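Side-chain contacts in glutathione S-transferase, N-terminal domain protein (Pseudomonas putida, PDB 4NAX), which binds oxidized glutathione disulfide, one per subunit of its dimer, and probably works as a glutathione-dependent transferase of the GST superfamily: residues I36-E39 against A44-A47; W13-K16 against L21-Y24; R166-K169 against W173-E176; Q83-F88 against L94-E99. All coordinates share one frame; numbering follows the deposited sequence. Where two conformers were deposited one is given.

Contact 1: I36-E39 against A44-A47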
loop_
_atom_site.group_PDB
_atom_site.type_symbol
_atom_site.label_atom_id
_atom_site.label_comp_id
_atom_site.label_asym_id
_atom_site.label_seq_id
_atom_site.Cartn_x
_atom_site.Cartn_y
_atom_site.Cartn_z
ATOM N N ILE A 36 -5.972 -16.861 0.868
ATOM C CA ILE A 36 -6.352 -17.132 -0.504
ATOM C C ILE A 36 -5.106 -17.394 -1.353
ATOM O O ILE A 36 -5.054 -18.355 -2.128
ATOM C CB ILE A 36 -7.201 -15.997 -1.106
ATOM C CG1 ILE A 36 -8.575 -15.969 -0.450
ATOM C CG2 ILE A 36 -7.337 -16.189 -2.613
ATOM C CD1 ILE A 36 -9.384 -14.744 -0.777
ATOM N N MET A 37 -4.096 -16.535 -1.231
ATOM C CA MET A 37 -2.889 -16.711 -2.003
ATOM C C MET A 37 -2.248 -18.085 -1.754
ATOM O O MET A 37 -1.867 -18.770 -2.696
ATOM C CB MET A 37 -1.901 -15.595 -1.653
ATOM C CG MET A 37 -0.575 -15.681 -2.380
ATOM S SD MET A 37 -0.765 -15.484 -4.160
ATOM C CE MET A 37 0.963 -15.387 -4.611
ATOM N N LEU A 38 -2.123 -18.462 -0.485
ATOM C CA LEU A 38 -1.517 -19.733 -0.132
ATOM C C LEU A 38 -2.320 -20.904 -0.696
ATOM O O LEU A 38 -1.741 -21.881 -1.213
ATOM C CB LEU A 38 -1.381 -19.844 1.379
ATOM C CG LEU A 38 -0.308 -18.909 1.959
ATOM C CD1 LEU A 38 -0.525 -18.701 3.447
ATOM C CD2 LEU A 38 1.082 -19.450 1.675
ATOM N N GLU A 39 -3.646 -20.797 -0.621
ATOM C CA GLU A 39 -4.507 -21.828 -1.214
ATOM C C GLU A 39 -4.335 -21.911 -2.727
ATOM O O GLU A 39 -4.349 -23.000 -3.303
ATOM C CB GLU A 39 -5.983 -21.584 -0.852
ATOM C CG GLU A 39 -6.302 -21.726 0.627
ATOM C CD GLU A 39 -6.238 -23.153 1.130
ATOM O OE1 GLU A 39 -6.596 -24.079 0.376
ATOM O OE2 GLU A 39 -5.850 -23.347 2.300
ATOM N N ALA A 44 2.321 -25.428 1.285
ATOM C CA ALA A 44 1.981 -25.872 2.637
ATOM C C ALA A 44 2.078 -24.717 3.612
ATOM O O ALA A 44 3.005 -23.933 3.552
ATOM C CB ALA A 44 2.913 -26.994 3.066
ATOM N N TYR A 45 1.124 -24.620 4.532
ATOM C CA TYR A 45 1.187 -23.615 5.562
ATOM C C TYR A 45 0.413 -24.044 6.778
ATOM O O TYR A 45 -0.474 -24.902 6.693
ATOM C CB TYR A 45 0.686 -22.266 5.059
ATOM C CG TYR A 45 -0.805 -22.153 4.790
ATOM C CD1 TYR A 45 -1.389 -22.722 3.670
ATOM C CD2 TYR A 45 -1.610 -21.428 5.638
ATOM C CE1 TYR A 45 -2.744 -22.589 3.398
ATOM C CE2 TYR A 45 -2.957 -21.254 5.389
ATOM C CZ TYR A 45 -3.536 -21.848 4.283
ATOM O OH TYR A 45 -4.876 -21.622 4.061
ATOM N N GLU A 46 0.768 -23.438 7.906
ATOM C CA GLU A 46 0.145 -23.697 9.183
ATOM C C GLU A 46 -0.468 -22.392 9.664
ATOM O O GLU A 46 0.234 -21.431 10.014
ATOM C CB GLU A 46 1.189 -24.206 10.177
ATOM C CG GLU A 46 0.601 -24.557 11.526
ATOM C CD GLU A 46 1.610 -25.116 12.511
ATOM O OE1 GLU A 46 2.750 -25.441 12.122
ATOM O OE2 GLU A 46 1.234 -25.242 13.702
ATOM N N ALA A 47 -1.794 -22.365 9.665
ATOM C CA ALA A 47 -2.542 -21.184 10.050
ATOM C C ALA A 47 -2.804 -21.109 11.552
ATOM O O ALA A 47 -3.141 -22.100 12.208
ATOM C CB ALA A 47 -3.863 -21.119 9.286
#
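Helix 31-41 and the strand that follows it approach most closely at Leu38 and Tyr45, whose CA atoms are 7.4 Å apart. This is the second half of the beta-alpha-beta unit formed by strand 21-25, helix 31-41 and strand 45-49, part of the thioredoxin-like N-terminal domain of a glutathione transferase. Two consecutive helix residues share one tyrosine: Leu38 takes a face of the ring and Glu39 its hydroxyl end. Leu38 puts CD1 over the face, 3.8 Å from the ring centroid and 20° off the normal, a CH-pi contact displaced somewhat toward the CG-CD2 side. Its CB rests on the same face, nearer the CD1-CE1 side, 3.7 Å from Tyr45 CE1, so the leucine lies across that face instead of touching it at a single point. Tyr45 can reach the helix because its CG sits between backbone N and carbonyl carbon (chi1 70°), with CB directed toward the helix. Glu39 starts out beside the contact, but its chain folds back at chi2 and carries the carboxylate to the phenol. The carboxylate plane stands 73° from the ring plane, while OE2 itself lies at the ring edge, close to the ring plane. Ile229 also touches both Glu39 and Tyr45, and on the strand the next residue, Glu46, turns to the other side of the sheet, where its carboxylate accepts the backbone N-H groups of Lys16 and His17. The phenol is tied down by a hydrogen bond of 2.7 Å from Tyr45 OH to Glu39 OE2, received on the anti lone pair of that oxygen.

Contact 2: W13-K16 against L21-Y24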
loop_
_atom_site.group_PDB
_atom_site.type_symbol
_atom_site.label_atom_id
_atom_site.label_comp_id
_atom_site.label_asym_id
_atom_site.label_seq_id
_atom_site.Cartn_x
_atom_site.Cartn_y
_atom_site.Cartn_z
ATOM N N TRP A 13 2.018 -18.894 19.644
ATOM C CA TRP A 13 1.416 -19.798 18.670
ATOM C C TRP A 13 2.463 -20.816 18.210
ATOM O O TRP A 13 3.100 -20.629 17.188
ATOM C CB TRP A 13 0.899 -19.019 17.476
ATOM C CG TRP A 13 -0.253 -18.115 17.773
ATOM C CD1 TRP A 13 -1.567 -18.444 17.807
ATOM C CD2 TRP A 13 -0.180 -16.726 18.093
ATOM N NE1 TRP A 13 -2.326 -17.342 18.122
ATOM C CE2 TRP A 13 -1.496 -16.271 18.289
ATOM C CE3 TRP A 13 0.863 -15.813 18.196
ATOM C CZ2 TRP A 13 -1.786 -14.957 18.614
ATOM C CZ3 TRP A 13 0.570 -14.502 18.482
ATOM C CH2 TRP A 13 -0.747 -14.084 18.698
ATOM N N PRO A 14 2.659 -21.897 18.990
ATOM C CA PRO A 14 3.681 -22.864 18.603
ATOM C C PRO A 14 3.418 -23.503 17.247
ATOM O O PRO A 14 2.277 -23.730 16.881
ATOM C CB PRO A 14 3.615 -23.920 19.713
ATOM C CG PRO A 14 2.996 -23.234 20.873
ATOM C CD PRO A 14 2.085 -22.183 20.311
ATOM N N ALA A 15 4.493 -23.825 16.541
ATOM C CA ALA A 15 4.414 -24.513 15.281
ATOM C C ALA A 15 4.323 -26.027 15.502
ATOM O O ALA A 15 5.248 -26.637 16.038
ATOM C CB ALA A 15 5.637 -24.193 14.441
ATOM N N LYS A 16 3.208 -26.626 15.092
ATOM C CA LYS A 16 3.063 -28.085 14.992
ATOM C C LYS A 16 3.851 -28.647 13.814
ATOM O O LYS A 16 4.238 -29.823 13.821
ATOM C CB LYS A 16 1.582 -28.481 14.860
ATOM C CG LYS A 16 0.728 -27.991 16.011
ATOM C CD LYS A 16 -0.667 -28.583 16.026
ATOM C CE LYS A 16 -1.297 -28.405 17.406
ATOM N NZ LYS A 16 -0.767 -29.346 18.435
ATOM N N LEU A 21 5.553 -22.805 6.293
ATOM C CA LEU A 21 5.239 -21.394 6.489
ATOM C C LEU A 21 4.142 -21.256 7.550
ATOM O O LEU A 21 3.118 -21.960 7.511
ATOM C CB LEU A 21 4.814 -20.784 5.162
ATOM C CG LEU A 21 4.500 -19.284 5.199
ATOM C CD1 LEU A 21 4.846 -18.650 3.864
ATOM C CD2 LEU A 21 3.042 -18.995 5.539
ATOM N N GLN A 22 4.376 -20.337 8.480
ATOM C CA GLN A 22 3.462 -20.029 9.571
ATOM C C GLN A 22 2.710 -18.752 9.235
ATOM O O GLN A 22 3.317 -17.733 8.913
ATOM C CB GLN A 22 4.239 -19.847 10.886
ATOM C CG GLN A 22 5.142 -21.028 11.245
ATOM C CD GLN A 22 4.367 -22.247 11.686
ATOM O OE1 GLN A 22 3.603 -22.188 12.657
ATOM N NE2 GLN A 22 4.557 -23.353 11.001
ATOM N N LEU A 23 1.385 -18.829 9.306
ATOM C CA LEU A 23 0.503 -17.700 9.064
ATOM C C LEU A 23 -0.185 -17.293 10.352
ATOM O O LEU A 23 -0.776 -18.131 11.025
ATOM C CB LEU A 23 -0.563 -18.064 8.034
ATOM C CG LEU A 23 -1.650 -17.031 7.782
ATOM C CD1 LEU A 23 -1.096 -15.737 7.191
ATOM C CD2 LEU A 23 -2.737 -17.606 6.887
ATOM N N TYR A 24 -0.119 -16.005 10.687
ATOM C CA TYR A 24 -0.748 -15.458 11.898
ATOM C C TYR A 24 -1.781 -14.457 11.419
ATOM O O TYR A 24 -1.430 -13.396 10.908
ATOM C CB TYR A 24 0.296 -14.829 12.819
ATOM C CG TYR A 24 1.498 -15.732 13.063
ATOM C CD1 TYR A 24 1.497 -16.725 14.047
ATOM C CD2 TYR A 24 2.630 -15.622 12.270
ATOM C CE1 TYR A 24 2.603 -17.548 14.236
ATOM C CE2 TYR A 24 3.739 -16.426 12.472
ATOM C CZ TYR A 24 3.717 -17.403 13.435
ATOM O OH TYR A 24 4.835 -18.186 13.619
HETATM O O HOH W 1 4.441 -20.546 14.811
#
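Trp13 comes first, lying against Tyr24 with its CB and not with its indole: Trp13 CB meets the edge of the phenol ring, close to the ring plane, 3.9 Å from Tyr24 CE1. With CG beside the backbone N (chi1 -67°), the indole swings on past the tyrosine, and its NE1 bonds to the carbonyl of Lys49 at the end of the neighbouring strand. The Trp13 carbonyl accepts a hydrogen bond from a water, 2.7 Å from Trp13 O. The chain then runs through Pro14 to Ala15, whose methyl faces the strand and packs on the amide of Gln22, with Ala15 CB 3.4 Å from Gln22 OE1. Gln22 is bent at chi2 (-72°), which folds its amide up against this methyl. Segment 13-16, with no regular helix or strand, thus lies over strand 21-25 of the thioredoxin-like domain. The same water gives its second hydrogen to Gln22, 2.8 Å from OE1, and accepts from Tyr24, 2.7 Å from OH. Gln22 OE1 also receives His48 NE2, and Gln22 NE2 bonds to Arg20 O and Glu46 OE1. The two segments are therefore joined by the CB of Trp13 on the phenol edge, by the Ala15 methyl on the Gln22 amide, and by one water; with both its hydrogens given and the tyrosine proton accepted, that water settles the phenol as donor and acts as an integral part of the buried contact.

Contact 3: R166-K169 against W173-E176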
loop_
_atom_site.group_PDB
_atom_site.type_symbol
_atom_site.label_atom_id
_atom_site.label_comp_id
_atom_site.label_asym_id
_atom_site.label_seq_id
_atom_site.Cartn_x
_atom_site.Cartn_y
_atom_site.Cartn_z
ATOM N N ARG A 166 -14.163 0.898 -14.916
ATOM C CA ARG A 166 -13.720 1.317 -16.233
ATOM C C ARG A 166 -12.541 0.467 -16.680
ATOM O O ARG A 166 -12.418 0.110 -17.859
ATOM C CB ARG A 166 -13.381 2.803 -16.271
ATOM C CG ARG A 166 -14.623 3.680 -16.102
ATOM C CD ARG A 166 -14.324 5.163 -16.299
ATOM N NE ARG A 166 -13.369 5.661 -15.308
ATOM C CZ ARG A 166 -13.672 6.049 -14.068
ATOM N NH1 ARG A 166 -12.714 6.472 -13.251
ATOM N NH2 ARG A 166 -14.923 6.026 -13.641
ATOM N N HIS A 167 -11.643 0.158 -15.746
ATOM C CA HIS A 167 -10.485 -0.645 -16.093
ATOM C C HIS A 167 -10.883 -2.060 -16.542
ATOM O O HIS A 167 -10.281 -2.634 -17.447
ATOM C CB HIS A 167 -9.526 -0.723 -14.897
ATOM C CG HIS A 167 -8.350 -1.595 -15.158
ATOM N ND1 HIS A 167 -7.351 -1.236 -16.029
ATOM C CD2 HIS A 167 -8.057 -2.845 -14.737
ATOM C CE1 HIS A 167 -6.473 -2.222 -16.106
ATOM N NE2 HIS A 167 -6.881 -3.206 -15.330
ATOM N N LEU A 168 -11.869 -2.633 -15.866
ATOM C CA LEU A 168 -12.238 -4.032 -16.080
ATOM C C LEU A 168 -13.139 -4.270 -17.293
ATOM O O LEU A 168 -13.341 -5.407 -17.708
ATOM C CB LEU A 168 -12.889 -4.600 -14.812
ATOM C CG LEU A 168 -11.891 -4.802 -13.664
ATOM C CD1 LEU A 168 -12.647 -5.047 -12.368
ATOM C CD2 LEU A 168 -10.925 -5.956 -13.944
ATOM N N LYS A 169 -13.684 -3.210 -17.861
ATOM C CA LYS A 169 -14.464 -3.365 -19.077
ATOM C C LYS A 169 -13.644 -4.065 -20.156
ATOM O O LYS A 169 -12.543 -3.650 -20.468
ATOM C CB LYS A 169 -14.960 -2.017 -19.588
ATOM C CG LYS A 169 -15.882 -2.188 -20.782
ATOM C CD LYS A 169 -16.763 -0.992 -21.047
ATOM C CE LYS A 169 -17.725 -1.309 -22.178
ATOM N NZ LYS A 169 -18.748 -2.323 -21.795
ATOM N N TRP A 173 -9.459 -9.776 -15.685
ATOM C CA TRP A 173 -8.735 -9.510 -14.447
ATOM C C TRP A 173 -8.006 -8.174 -14.522
ATOM O O TRP A 173 -7.998 -7.499 -15.560
ATOM C CB TRP A 173 -7.753 -10.646 -14.123
ATOM C CG TRP A 173 -8.369 -11.996 -13.975
ATOM C CD1 TRP A 173 -8.181 -13.071 -14.797
ATOM C CD2 TRP A 173 -9.221 -12.449 -12.913
ATOM N NE1 TRP A 173 -8.895 -14.147 -14.335
ATOM C CE2 TRP A 173 -9.536 -13.799 -13.179
ATOM C CE3 TRP A 173 -9.780 -11.836 -11.787
ATOM C CZ2 TRP A 173 -10.366 -14.555 -12.351
ATOM C CZ3 TRP A 173 -10.609 -12.597 -10.950
ATOM C CH2 TRP A 173 -10.887 -13.942 -11.239
ATOM N N MET A 174 -7.415 -7.756 -13.414
ATOM C CA MET A 174 -6.716 -6.470 -13.396
ATOM C C MET A 174 -5.555 -6.403 -14.386
ATOM O O MET A 174 -5.362 -5.388 -15.081
ATOM C CB MET A 174 -6.214 -6.154 -11.987
ATOM C CG MET A 174 -7.324 -5.926 -10.967
ATOM S SD MET A 174 -8.500 -4.614 -11.358
ATOM C CE MET A 174 -7.448 -3.169 -11.256
ATOM N N ALA A 175 -4.763 -7.467 -14.427
ATOM C CA ALA A 175 -3.679 -7.605 -15.386
ATOM C C ALA A 175 -4.055 -8.702 -16.385
ATOM O O ALA A 175 -5.167 -9.222 -16.351
ATOM C CB ALA A 175 -2.375 -7.912 -14.676
ATOM N N GLU A 176 -3.152 -9.027 -17.309
ATOM C CA GLU A 176 -3.483 -9.975 -18.377
ATOM C C GLU A 176 -3.783 -11.378 -17.882
ATOM O O GLU A 176 -4.560 -12.103 -18.513
ATOM C CB GLU A 176 -2.393 -9.984 -19.457
ATOM C CG GLU A 176 -2.391 -8.671 -20.250
ATOM C CD GLU A 176 -1.248 -8.499 -21.234
ATOM O OE1 GLU A 176 -0.290 -9.295 -21.205
ATOM O OE2 GLU A 176 -1.301 -7.536 -22.036
#
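A chi1 of 177° sets the His167 imidazole opposite its backbone N and sends it out from the last turn of helix 148-168 toward the following loop. This torsion brings NE2 to the backbone O of Met174, in a hydrogen bond from His167 NE2 to Met174 O that is 2.7 Å long and nearly straight. The carbonyl oxygen lies in the ring plane and takes the N-H on a lone pair, in the carbonyl plane. Beside this bond the Met174 side chain, bent at both chi2 (-57°) and chi3 (-66°), curls its thioether back so that Met174 CE touches the imidazole, 3.5 Å from His167 CD2. This is the turn between helices 148-168 and 180-193 in the all-helical C-terminal domain of the GST fold, and the histidine ties the helix end to the returning chain. Loop and next helix are linked in turn by Asp182, which accepts the backbone N of Met174. Leu168 fills the inner side: its CD2 lies 3.8 Å from Met174 SD and 3.7 Å from Trp173 O, the latter carbonyl being bonded to Arg171 NE. Trp118 of helix 109-137 meets the His167 ring and also touches Met174, and Ala181 and Ile185 flank the methionine from helix 180-193.

Contact 4: Q83-F88 against L94-E99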
loop_
_atom_site.group_PDB
_atom_site.type_symbol
_atom_site.label_atom_id
_atom_site.label_comp_id
_atom_site.label_asym_id
_atom_site.label_seq_id
_atom_site.Cartn_x
_atom_site.Cartn_y
_atom_site.Cartn_z
ATOM N N GLN A 83 16.818 -19.585 5.404
ATOM C CA GLN A 83 16.733 -18.989 6.731
ATOM C C GLN A 83 15.299 -18.470 6.939
ATOM O O GLN A 83 14.654 -18.087 5.977
ATOM C CB GLN A 83 17.738 -17.822 6.856
ATOM C CG GLN A 83 19.201 -18.221 6.799
ATOM C CD GLN A 83 19.565 -19.089 7.963
ATOM O OE1 GLN A 83 19.449 -20.306 7.884
ATOM N NE2 GLN A 83 19.943 -18.473 9.080
ATOM N N PRO A 84 14.813 -18.437 8.197
ATOM C CA PRO A 84 13.465 -17.903 8.408
ATOM C C PRO A 84 13.308 -16.462 7.950
ATOM O O PRO A 84 14.229 -15.655 8.096
ATOM C CB PRO A 84 13.259 -18.034 9.923
ATOM C CG PRO A 84 14.133 -19.187 10.294
ATOM C CD PRO A 84 15.363 -18.999 9.444
ATOM N N LEU A 85 12.146 -16.153 7.388
ATOM C CA LEU A 85 11.814 -14.795 7.004
ATOM C C LEU A 85 10.536 -14.364 7.716
ATOM O O LEU A 85 9.477 -14.940 7.445
ATOM C CB LEU A 85 11.593 -14.696 5.498
ATOM C CG LEU A 85 11.261 -13.283 5.008
ATOM C CD1 LEU A 85 12.508 -12.413 5.032
ATOM C CD2 LEU A 85 10.631 -13.279 3.636
ATOM N N PRO A 86 10.622 -13.369 8.605
ATOM C CA PRO A 86 9.434 -12.727 9.166
ATOM C C PRO A 86 8.924 -11.668 8.202
ATOM O O PRO A 86 9.720 -11.015 7.534
ATOM C CB PRO A 86 9.966 -12.072 10.422
ATOM C CG PRO A 86 11.375 -11.672 10.049
ATOM C CD PRO A 86 11.856 -12.723 9.083
ATOM N N LEU A 87 7.610 -11.508 8.100
ATOM C CA LEU A 87 7.072 -10.479 7.205
ATOM C C LEU A 87 5.653 -10.116 7.605
ATOM O O LEU A 87 4.837 -10.989 7.893
ATOM C CB LEU A 87 7.092 -10.956 5.742
ATOM C CG LEU A 87 7.169 -9.876 4.676
ATOM C CD1 LEU A 87 8.479 -9.094 4.748
ATOM C CD2 LEU A 87 7.015 -10.491 3.303
ATOM N N PHE A 88 5.364 -8.825 7.589
ATOM C CA PHE A 88 3.998 -8.328 7.710
ATOM C C PHE A 88 3.688 -7.410 6.523
ATOM O O PHE A 88 4.544 -7.173 5.678
ATOM C CB PHE A 88 3.741 -7.737 9.097
ATOM C CG PHE A 88 4.556 -6.520 9.420
ATOM C CD1 PHE A 88 5.799 -6.651 10.028
ATOM C CD2 PHE A 88 4.097 -5.271 9.120
ATOM C CE1 PHE A 88 6.568 -5.548 10.317
ATOM C CE2 PHE A 88 4.855 -4.153 9.414
ATOM C CZ PHE A 88 6.089 -4.297 10.022
ATOM N N LEU A 94 1.915 -10.855 -0.269
ATOM C CA LEU A 94 1.488 -11.306 -1.580
ATOM C C LEU A 94 2.632 -11.293 -2.579
ATOM O O LEU A 94 2.819 -12.242 -3.348
ATOM C CB LEU A 94 0.340 -10.457 -2.112
ATOM C CG LEU A 94 -1.016 -10.625 -1.434
ATOM C CD1 LEU A 94 -2.029 -9.645 -2.022
ATOM C CD2 LEU A 94 -1.551 -12.050 -1.581
ATOM N N GLN A 95 3.391 -10.206 -2.610
ATOM C CA GLN A 95 4.493 -10.118 -3.546
ATOM C C GLN A 95 5.562 -11.170 -3.220
ATOM O O GLN A 95 6.072 -11.842 -4.118
ATOM C CB GLN A 95 5.073 -8.704 -3.558
ATOM C CG GLN A 95 6.199 -8.550 -4.548
ATOM C CD GLN A 95 6.631 -7.111 -4.776
ATOM O OE1 GLN A 95 6.099 -6.163 -4.212
ATOM N NE2 GLN A 95 7.598 -6.951 -5.639
ATOM N N TYR A 96 5.903 -11.309 -1.945
ATOM C CA TYR A 96 6.841 -12.340 -1.508
ATOM C C TYR A 96 6.413 -13.749 -1.984
ATOM O O TYR A 96 7.199 -14.493 -2.576
ATOM C CB TYR A 96 6.977 -12.339 0.017
ATOM C CG TYR A 96 7.767 -13.523 0.531
ATOM C CD1 TYR A 96 9.120 -13.646 0.258
ATOM C CD2 TYR A 96 7.166 -14.546 1.255
ATOM C CE1 TYR A 96 9.846 -14.745 0.683
ATOM C CE2 TYR A 96 7.891 -15.636 1.698
ATOM C CZ TYR A 96 9.237 -15.736 1.410
ATOM O OH TYR A 96 10.000 -16.793 1.855
ATOM N N LEU A 97 5.152 -14.095 -1.736
ATOM C CA LEU A 97 4.669 -15.416 -2.104
ATOM C C LEU A 97 4.606 -15.627 -3.601
ATOM O O LEU A 97 4.874 -16.731 -4.076
ATOM C CB LEU A 97 3.302 -15.692 -1.476
ATOM C CG LEU A 97 3.302 -15.822 0.039
ATOM C CD1 LEU A 97 1.870 -15.950 0.546
ATOM C CD2 LEU A 97 4.129 -17.003 0.527
ATOM N N ALA A 98 4.258 -14.589 -4.353
ATOM C CA ALA A 98 4.244 -14.684 -5.803
ATOM C C ALA A 98 5.652 -14.930 -6.345
ATOM O O ALA A 98 5.842 -15.733 -7.266
ATOM C CB ALA A 98 3.671 -13.428 -6.410
ATOM N N GLU A 99 6.622 -14.219 -5.785
ATOM C CA GLU A 99 8.008 -14.332 -6.243
ATOM C C GLU A 99 8.647 -15.658 -5.806
ATOM O O GLU A 99 9.413 -16.270 -6.553
ATOM C CB GLU A 99 8.817 -13.118 -5.754
ATOM C CG GLU A 99 8.342 -11.864 -6.497
ATOM C CD GLU A 99 8.921 -10.553 -6.024
ATOM O OE1 GLU A 99 9.597 -10.492 -4.977
ATOM O OE2 GLU A 99 8.663 -9.539 -6.720
#
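This is a buried apolar contact between 85-88, one of the two outer strands of the sheet in this chain, and helix 90-101, which follows it at once in the chain and lies against the sheet. One tyrosine of the helix, Tyr96, receives two leucines of the strand, Leu85 and Leu87, whose CB atoms both point at the helix because they are two residues apart. Leu85 comes to Tyr96 from the opposite direction and sets its CD2 over the ring face, 3.7 Å from the centroid and 23° off the normal. This CH-pi contact is shifted toward the outer rim, with Leu85 CD2 3.4 Å from Tyr96 CE1. Leu87 takes the root of the same side chain, its CD2 lying 3.8 Å from Tyr96 CB. With chi1 at 171° Tyr96 extends away from its backbone N and beside the carbonyl carbon, which carries the ring to the strand. Beyond the leucines the phenol continues to strand 73-76, where Tyr96 OH bonds to Asp76 OD2. On the same helix, Gln95 NE2 reaches one turn on to Glu99 OE2 in a nearly straight bond of 3.0 Å that meets the carboxylate from above its plane. Glu99 OE1 pairs with Arg112 of the second subunit, and Gln95 OE1 with Gln95 of that subunit. Antiparallel strands 73-76 and 85-88 followed by helix 90-101 make the closing beta-beta-alpha part of the thioredoxin-like GST N-terminal domain, with this helix also at the dimer interface.

Overall arrangement
From the N terminus, contact 2 comes first, folding the segment before the sheet back onto strand 21-25. Contact 1 follows, closing the turn from helix 31-41 into strand 45-49, which pairs in parallel with 21-25. Contact 4 brings helix 90-101 back over the edge strand 85-88, and contact 3 closes the loop between two helices of the C-terminal domain. All four run in series, none nesting or crossing. Contacts 1, 2 and 4 share one sheet and touch: the backbones of Glu46 and Leu21 are bonded, Met37 packs on Leu94 and Ala98, and Leu21 meets Leu97. Contact 3 stands apart, its centre about 26 Å from the centres of contacts 1 and 4.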